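Local coordinates for protein (endonuclease) (Salmonella typhimurium, PDB 1BYR) that belongs to the PLD-like endonucleases, alpha/beta proteins built round a mixed beta-sheet, and pairs with a second copy of itself, at residues 63-67 / 68-72; 7-11 / 12-16; 139-142 / 143-147. One frame throughout, in Å; residues are numbered along the deposited sequence.

How the contacts relate
All three contacts are local, each within one run of chain, and partly buried. Contact 1 leads from the loop after strand 55-61 into helix 68-79 and relies on one amide, one hydroxyl, a water and the first backbone bond of the helix. Contact 2 turns strand 4-10 into helix 14-25, through backbone groups and a serine. Contact 3 lies along helix 131-146, with tryptophans packed toward the sheet and a histidine and charged side chains on another flank. Contacts 2 and 3 are about 28 Å apart between centres in one chain, on opposite sides of its centre, yet the dimer joins their counterparts: Y9 and E12 meet H140 and R144 of the second subunit. Contact 1 touches no second subunit.

Contact 1. Residues 63-67 / 68-72; sequences RGNTG and RASIA
S70 and N65 meet by their polar ends, the hydroxyl of the first coming in the carbonyl plane of the amide of the second, onto a lone pair of OD1. The S70 OG donates to N65 OD1 over 2.9 Å, at a C=O...donor angle of 127°. What aims it there is the first torsion of S70 (chi1 -73°), which sets OG beside its own backbone N and turns it back over the start of the helix toward the loop. The amide it meets has other partners: N65 OD1 also accepts from the backbone N of F37, while ND2 donates to the carbonyls of D61 and Y35. These bonds hold the amide of the buried N65 in one orientation, which presents OD1 to the serine.

S70 OG gives its hydrogen to N65 and also accepts from a water, 3.1 Å from S70 OG. The same water donates to G64 O and accepts from G67 N at 2.8 Å, tying the backbone of the loop to the serine from a second direction. Next to this, G67 at the N-cap position opens the helix through its carbonyl: I71 N reaches G67 O over 3.0 Å, the N-H...O angle being 165°. The S70 CB rests 3.3 Å from that same G67 O, and the end of I71 comes back toward the loop, CD1 lying 3.7 Å from T66 O.

Seen in the fold, this is the link between strand 55-61 and helix 68-79. D61, the last residue of the strand, holds G64 N through its carboxylate, and the loop residue T38, which follows strand 29-34, packs against A69 and S70.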
loop_
_atom_site.group_PDB
_atom_site.type_symbol
_atom_site.label_atom_id
_atom_site.label_comp_id
_atom_site.label_asym_id
_atom_site.label_seq_id
_atom_site.Cartn_x
_atom_site.Cartn_y
_atom_site.Cartn_z
ATOM N N ARG A 63 -12.294 11.066 -8.741
ATOM C CA ARG A 63 -11.697 12.404 -8.654
ATOM C C ARG A 63 -10.227 12.511 -9.002
ATOM O O ARG A 63 -9.790 13.532 -9.531
ATOM C CB ARG A 63 -11.908 12.988 -7.260
ATOM C CG ARG A 63 -13.352 13.088 -6.826
ATOM C CD ARG A 63 -13.406 13.823 -5.493
ATOM N NE ARG A 63 -12.238 14.684 -5.334
ATOM C CZ ARG A 63 -11.372 14.609 -4.331
ATOM N NH1 ARG A 63 -11.536 13.710 -3.379
ATOM N NH2 ARG A 63 -10.340 15.440 -4.282
ATOM N N GLY A 64 -9.467 11.467 -8.689
ATOM C CA GLY A 64 -8.046 11.480 -8.969
ATOM C C GLY A 64 -7.665 10.967 -10.346
ATOM O O GLY A 64 -6.492 10.754 -10.624
ATOM N N ASN A 65 -8.652 10.754 -11.208
ATOM C CA ASN A 65 -8.384 10.260 -12.559
ATOM C C ASN A 65 -9.019 11.108 -13.679
ATOM O O ASN A 65 -9.691 10.590 -14.586
ATOM C CB ASN A 65 -8.831 8.803 -12.671
ATOM C CG ASN A 65 -7.800 7.845 -12.122
ATOM O OD1 ASN A 65 -6.640 7.866 -12.527
ATOM N ND2 ASN A 65 -8.205 7.003 -11.181
ATOM N N THR A 66 -8.794 12.416 -13.610
ATOM C CA THR A 66 -9.306 13.313 -14.638
ATOM C C THR A 66 -8.166 13.969 -15.423
ATOM O O THR A 66 -8.395 14.800 -16.291
ATOM C CB THR A 66 -10.206 14.392 -14.037
ATOM O OG1 THR A 66 -9.422 15.277 -13.222
ATOM C CG2 THR A 66 -11.289 13.748 -13.205
ATOM N N GLY A 67 -6.932 13.600 -15.104
ATOM C CA GLY A 67 -5.797 14.153 -15.822
ATOM C C GLY A 67 -5.659 13.510 -17.202
ATOM O O GLY A 67 -6.210 12.430 -17.455
ATOM N N ARG A 68 -4.913 14.149 -18.098
ATOM C CA ARG A 68 -4.751 13.628 -19.452
ATOM C C ARG A 68 -4.260 12.180 -19.523
ATOM O O ARG A 68 -4.816 11.363 -20.269
ATOM C CB ARG A 68 -3.797 14.529 -20.246
ATOM C CG ARG A 68 -3.683 14.134 -21.711
ATOM C CD ARG A 68 -4.849 14.690 -22.516
ATOM N NE ARG A 68 -4.968 14.096 -23.852
ATOM C CZ ARG A 68 -5.339 12.841 -24.092
ATOM N NH1 ARG A 68 -5.630 12.022 -23.090
ATOM N NH2 ARG A 68 -5.442 12.416 -25.344
ATOM N N ALA A 69 -3.224 11.855 -18.758
ATOM C CA ALA A 69 -2.691 10.503 -18.762
ATOM C C ALA A 69 -3.750 9.508 -18.267
ATOM O O ALA A 69 -3.868 8.388 -18.795
ATOM C CB ALA A 69 -1.444 10.438 -17.898
ATOM N N SER A 70 -4.534 9.921 -17.269
ATOM C CA SER A 70 -5.585 9.059 -16.740
ATOM C C SER A 70 -6.589 8.751 -17.849
ATOM O O SER A 70 -6.955 7.592 -18.065
ATOM C CB SER A 70 -6.308 9.726 -15.561
ATOM O OG SER A 70 -5.479 9.738 -14.417
ATOM N N ILE A 71 -7.024 9.784 -18.559
ATOM C CA ILE A 71 -7.985 9.598 -19.645
ATOM C C ILE A 71 -7.453 8.680 -20.764
ATOM O O ILE A 71 -8.170 7.807 -21.262
ATOM C CB ILE A 71 -8.421 10.967 -20.208
ATOM C CG1 ILE A 71 -9.329 11.647 -19.171
ATOM C CG2 ILE A 71 -9.138 10.789 -21.539
ATOM C CD1 ILE A 71 -9.517 13.129 -19.400
ATOM N N ALA A 72 -6.190 8.861 -21.138
ATOM C CA ALA A 72 -5.564 8.027 -22.159
ATOM C C ALA A 72 -5.608 6.548 -21.743
ATOM O O ALA A 72 -5.956 5.686 -22.545
ATOM C CB ALA A 72 -4.114 8.468 -22.375
HETATM O O HOH W 1 -5.384 12.543 -13.003
#

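Contact 2. Residues 7-11 / 12-16; sequences VGYSP and EGSAR
S14 holds its OG between its own backbone N and carbonyl carbon (chi1 53°), and this torsion points the hydroxyl straight at Y9 N. The resulting bond is short and nearly linear, 2.7 Å from Y9 N to S14 OG with an angle of 171° at the hydrogen. E12 is folded instead at its second torsion (chi2 80°), which curls the carboxylate back until OE1 lies 3.9 Å from Y9 CB; its OE2 goes on to a salt bridge with R144 of the second subunit.

Y9 O takes two amides at once. G13 N, 3.1 Å from Y9 O, arrives in the carbonyl plane, whereas A15 N, equally distant from Y9 O, comes from well above it. The two bonds close the turn that contains the cis peptide before P11. G8, having no side chain, lets the first helical turn lie close: its CA is 3.3 Å from S14 OG. Beyond it A15 CB touches S10 OG at 3.5 Å, and a water donates to that hydroxyl and accepts from R16 N.

The turn thus joins strand 4-10, outermost in this chain's sheet, to helix 14-25. Strand 122-128 runs alongside, with backbone hydrogen bonds between G8 and A124 and between S10 and E122, while the S10 hydroxyl also bonds to A116 O in helix 114-118.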
loop_
_atom_site.group_PDB
_atom_site.type_symbol
_atom_site.label_atom_id
_atom_site.label_comp_id
_atom_site.label_asym_id
_atom_site.label_seq_id
_atom_site.Cartn_x
_atom_site.Cartn_y
_atom_site.Cartn_z
ATOM N N VAL A 7 8.317 -9.562 -2.878
ATOM C CA VAL A 7 8.294 -8.111 -2.697
ATOM C C VAL A 7 9.217 -7.463 -3.713
ATOM O O VAL A 7 10.210 -8.056 -4.143
ATOM C CB VAL A 7 8.772 -7.644 -1.281
ATOM C CG1 VAL A 7 8.450 -6.166 -1.075
ATOM C CG2 VAL A 7 8.093 -8.445 -0.211
ATOM N N GLY A 8 8.880 -6.232 -4.078
ATOM C CA GLY A 8 9.675 -5.459 -5.012
ATOM C C GLY A 8 9.600 -4.017 -4.533
ATOM O O GLY A 8 8.653 -3.653 -3.834
ATOM N N TYR A 9 10.583 -3.191 -4.893
ATOM C CA TYR A 9 10.595 -1.800 -4.453
ATOM C C TYR A 9 10.860 -0.814 -5.579
ATOM O O TYR A 9 11.382 -1.174 -6.631
ATOM C CB TYR A 9 11.673 -1.614 -3.376
ATOM C CG TYR A 9 11.637 -2.661 -2.278
ATOM C CD1 TYR A 9 10.649 -2.626 -1.299
ATOM C CD2 TYR A 9 12.593 -3.685 -2.220
ATOM C CE1 TYR A 9 10.604 -3.581 -0.287
ATOM C CE2 TYR A 9 12.552 -4.648 -1.206
ATOM C CZ TYR A 9 11.557 -4.587 -0.248
ATOM O OH TYR A 9 11.494 -5.543 0.745
ATOM N N SER A 10 10.474 0.441 -5.346
ATOM C CA SER A 10 10.718 1.526 -6.280
ATOM C C SER A 10 11.554 2.521 -5.480
ATOM O O SER A 10 11.446 2.573 -4.254
ATOM C CB SER A 10 9.406 2.169 -6.739
ATOM O OG SER A 10 8.641 1.287 -7.532
ATOM N N PRO A 11 12.408 3.317 -6.144
ATOM C CA PRO A 11 12.677 3.350 -7.580
ATOM C C PRO A 11 13.641 2.261 -8.078
ATOM O O PRO A 11 14.088 2.310 -9.220
ATOM C CB PRO A 11 13.254 4.746 -7.784
ATOM C CG PRO A 11 14.024 4.986 -6.527
ATOM C CD PRO A 11 13.214 4.318 -5.422
ATOM N N GLU A 12 13.954 1.284 -7.234
ATOM C CA GLU A 12 14.867 0.199 -7.610
ATOM C C GLU A 12 14.487 -0.473 -8.941
ATOM O O GLU A 12 15.348 -0.802 -9.768
ATOM C CB GLU A 12 14.907 -0.854 -6.504
ATOM C CG GLU A 12 15.912 -0.551 -5.366
ATOM C CD GLU A 12 15.390 0.456 -4.335
ATOM O OE1 GLU A 12 14.320 1.065 -4.544
ATOM O OE2 GLU A 12 16.066 0.638 -3.306
ATOM N N GLY A 13 13.194 -0.698 -9.134
ATOM C CA GLY A 13 12.741 -1.341 -10.353
ATOM C C GLY A 13 12.064 -2.674 -10.111
ATOM O O GLY A 13 11.266 -3.131 -10.924
ATOM N N SER A 14 12.353 -3.303 -8.978
ATOM C CA SER A 14 11.771 -4.607 -8.685
ATOM C C SER A 14 10.256 -4.601 -8.441
ATOM O O SER A 14 9.582 -5.599 -8.701
ATOM C CB SER A 14 12.489 -5.241 -7.493
ATOM O OG SER A 14 12.493 -4.354 -6.396
ATOM N N ALA A 15 9.718 -3.490 -7.949
ATOM C CA ALA A 15 8.276 -3.411 -7.704
ATOM C C ALA A 15 7.515 -3.469 -9.033
ATOM O O ALA A 15 6.581 -4.256 -9.211
ATOM C CB ALA A 15 7.930 -2.126 -6.983
ATOM N N ARG A 16 7.920 -2.626 -9.969
ATOM C CA ARG A 16 7.278 -2.580 -11.267
ATOM C C ARG A 16 7.278 -3.973 -11.915
ATOM O O ARG A 16 6.238 -4.465 -12.353
ATOM C CB ARG A 16 8.002 -1.557 -12.149
ATOM C CG ARG A 16 7.618 -1.574 -13.614
ATOM C CD ARG A 16 8.783 -1.088 -14.464
ATOM N NE ARG A 16 8.381 0.031 -15.304
ATOM C CZ ARG A 16 9.106 1.122 -15.515
ATOM N NH1 ARG A 16 10.281 1.266 -14.929
ATOM N NH2 ARG A 16 8.641 2.079 -16.304
HETATM O O HOH W 2 9.967 -0.127 -9.548
#

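Contact 3. Residues 139-142 / 143-147; sequences EHWQ and DRWNQ
W141 sets the CH2 corner of its benzo ring over one face of W145, the two indoles side by side and pointing the same way. Each has CG anti to the backbone N, which sends both rings off the helix in the same direction from positions four apart. Their planes differ by only 16°, but the rings are slid apart: the six-membered ring of W141 and the five-membered ring of W145 have centroids 4.6 Å apart and barely overlap. The closest atoms are W141 CH2 and W145 CG, at 3.4 Å. In return W145 CB sits over the W141 six-membered ring as a CH-pi contact, 3.7 Å from its centroid. Beneath the pair the helical bond from W145 N to W141 O is 2.9 Å.

On another flank of the helix H140 and R144 meet more steeply. The guanidinium offers a face to the imidazole, CE1 of H140 coming within 3.4 Å of R144 NH2, with the planes 54° apart. R144 also forms a salt bridge with D143, in which NH1 comes to OD2 from above the carboxylate plane at 2.8 Å. Near the helix end Q147 folds back, its NE2 donating to D143 O at 2.8 Å.

Outside the helix, H140 NE2 hydrogen-bonds to D95, and the H140 ring stacks on Y9 of the second subunit; R144 bonds through NE to S121 and through NH1, in a second salt bridge, to E12, both of the second subunit. W141 NE1 donates to M32 O, and its ring makes a cation-pi contact with R31. Helix 131-146 packs on the sheet of an alpha/beta fold through an i, i+4 tryptophan pair, which lies on strands 29-34 and 55-61, and H140 and R144 lie in the interface with the second subunit of this PLD-like protein.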
loop_
_atom_site.group_PDB
_atom_site.type_symbol
_atom_site.label_atom_id
_atom_site.label_comp_id
_atom_site.label_asym_id
_atom_site.label_seq_id
_atom_site.Cartn_x
_atom_site.Cartn_y
_atom_site.Cartn_z
ATOM N N GLU A 139 -14.370 -9.347 -1.866
ATOM C CA GLU A 139 -15.547 -8.709 -1.299
ATOM C C GLU A 139 -15.318 -7.198 -1.234
ATOM O O GLU A 139 -16.223 -6.403 -1.454
ATOM C CB GLU A 139 -15.823 -9.252 0.104
ATOM C CG GLU A 139 -16.349 -10.674 0.129
ATOM C CD GLU A 139 -16.509 -11.187 1.546
ATOM O OE1 GLU A 139 -15.906 -10.580 2.456
ATOM O OE2 GLU A 139 -17.228 -12.186 1.762
ATOM N N HIS A 140 -14.080 -6.819 -0.940
ATOM C CA HIS A 140 -13.666 -5.410 -0.854
ATOM C C HIS A 140 -13.747 -4.805 -2.256
ATOM O O HIS A 140 -14.222 -3.687 -2.437
ATOM C CB HIS A 140 -12.221 -5.359 -0.335
ATOM C CG HIS A 140 -11.657 -3.981 -0.182
ATOM N ND1 HIS A 140 -12.173 -3.051 0.702
ATOM C CD2 HIS A 140 -10.536 -3.419 -0.694
ATOM C CE1 HIS A 140 -11.406 -1.974 0.707
ATOM N NE2 HIS A 140 -10.404 -2.182 -0.125
ATOM N N TRP A 141 -13.277 -5.554 -3.246
ATOM C CA TRP A 141 -13.304 -5.100 -4.637
ATOM C C TRP A 141 -14.750 -4.977 -5.147
ATOM O O TRP A 141 -15.126 -3.981 -5.782
ATOM C CB TRP A 141 -12.538 -6.094 -5.525
ATOM C CG TRP A 141 -12.549 -5.720 -6.968
ATOM C CD1 TRP A 141 -11.619 -4.988 -7.628
ATOM C CD2 TRP A 141 -13.597 -5.991 -7.915
ATOM N NE1 TRP A 141 -12.020 -4.776 -8.930
ATOM C CE2 TRP A 141 -13.233 -5.382 -9.130
ATOM C CE3 TRP A 141 -14.814 -6.688 -7.843
ATOM C CZ2 TRP A 141 -14.034 -5.445 -10.278
ATOM C CZ3 TRP A 141 -15.616 -6.751 -8.984
ATOM C CH2 TRP A 141 -15.221 -6.124 -10.187
ATOM N N GLN A 142 -15.552 -6.001 -4.858
ATOM C CA GLN A 142 -16.946 -6.067 -5.281
ATOM C C GLN A 142 -17.799 -4.928 -4.741
ATOM O O GLN A 142 -18.645 -4.370 -5.453
ATOM C CB GLN A 142 -17.538 -7.400 -4.847
ATOM C CG GLN A 142 -18.871 -7.691 -5.470
ATOM C CD GLN A 142 -18.761 -7.917 -6.948
ATOM O OE1 GLN A 142 -19.398 -7.239 -7.751
ATOM N NE2 GLN A 142 -17.937 -8.872 -7.337
ATOM N N ASP A 143 -17.582 -4.588 -3.474
ATOM C CA ASP A 143 -18.325 -3.504 -2.846
ATOM C C ASP A 143 -18.035 -2.161 -3.516
ATOM O O ASP A 143 -18.932 -1.352 -3.717
ATOM C CB ASP A 143 -17.974 -3.420 -1.358
ATOM C CG ASP A 143 -18.741 -2.337 -0.661
ATOM O OD1 ASP A 143 -19.910 -2.592 -0.312
ATOM O OD2 ASP A 143 -18.187 -1.232 -0.479
ATOM N N ARG A 144 -16.774 -1.921 -3.857
ATOM C CA ARG A 144 -16.382 -0.675 -4.510
ATOM C C ARG A 144 -16.858 -0.656 -5.957
ATOM O O ARG A 144 -17.318 0.364 -6.444
ATOM C CB ARG A 144 -14.861 -0.518 -4.462
ATOM C CG ARG A 144 -14.304 0.110 -3.151
ATOM C CD ARG A 144 -15.005 -0.387 -1.880
ATOM N NE ARG A 144 -14.295 0.042 -0.667
ATOM C CZ ARG A 144 -14.670 -0.249 0.579
ATOM N NH1 ARG A 144 -15.760 -0.971 0.800
ATOM N NH2 ARG A 144 -13.926 0.150 1.607
ATOM N N TRP A 145 -16.747 -1.790 -6.643
ATOM C CA TRP A 145 -17.203 -1.903 -8.034
ATOM C C TRP A 145 -18.712 -1.637 -8.141
ATOM O O TRP A 145 -19.167 -0.859 -8.985
ATOM C CB TRP A 145 -16.879 -3.304 -8.569
ATOM C CG TRP A 145 -17.574 -3.669 -9.851
ATOM C CD1 TRP A 145 -18.756 -4.351 -9.979
ATOM C CD2 TRP A 145 -17.124 -3.406 -11.187
ATOM N NE1 TRP A 145 -19.062 -4.524 -11.301
ATOM C CE2 TRP A 145 -18.080 -3.951 -12.064
ATOM C CE3 TRP A 145 -16.005 -2.760 -11.719
ATOM C CZ2 TRP A 145 -17.950 -3.872 -13.458
ATOM C CZ3 TRP A 145 -15.879 -2.682 -13.107
ATOM C CH2 TRP A 145 -16.843 -3.236 -13.957
ATOM N N ASN A 146 -19.476 -2.271 -7.262
ATOM C CA ASN A 146 -20.927 -2.130 -7.255
ATOM C C ASN A 146 -21.452 -0.704 -7.159
ATOM O O ASN A 146 -22.584 -0.441 -7.552
ATOM C CB ASN A 146 -21.528 -2.986 -6.137
ATOM C CG ASN A 146 -21.411 -4.478 -6.436
ATOM O OD1 ASN A 146 -21.079 -4.866 -7.549
ATOM N ND2 ASN A 146 -21.685 -5.303 -5.439
ATOM N N GLN A 147 -20.651 0.225 -6.647
ATOM C CA GLN A 147 -21.121 1.600 -6.567
ATOM C C GLN A 147 -20.340 2.503 -7.509
ATOM O O GLN A 147 -20.252 3.723 -7.303
ATOM C CB GLN A 147 -21.017 2.128 -5.136
ATOM C CG GLN A 147 -19.662 2.016 -4.522
ATOM C CD GLN A 147 -19.737 2.103 -3.028
ATOM O OE1 GLN A 147 -20.294 3.052 -2.469
ATOM N NE2 GLN A 147 -19.182 1.118 -2.356
#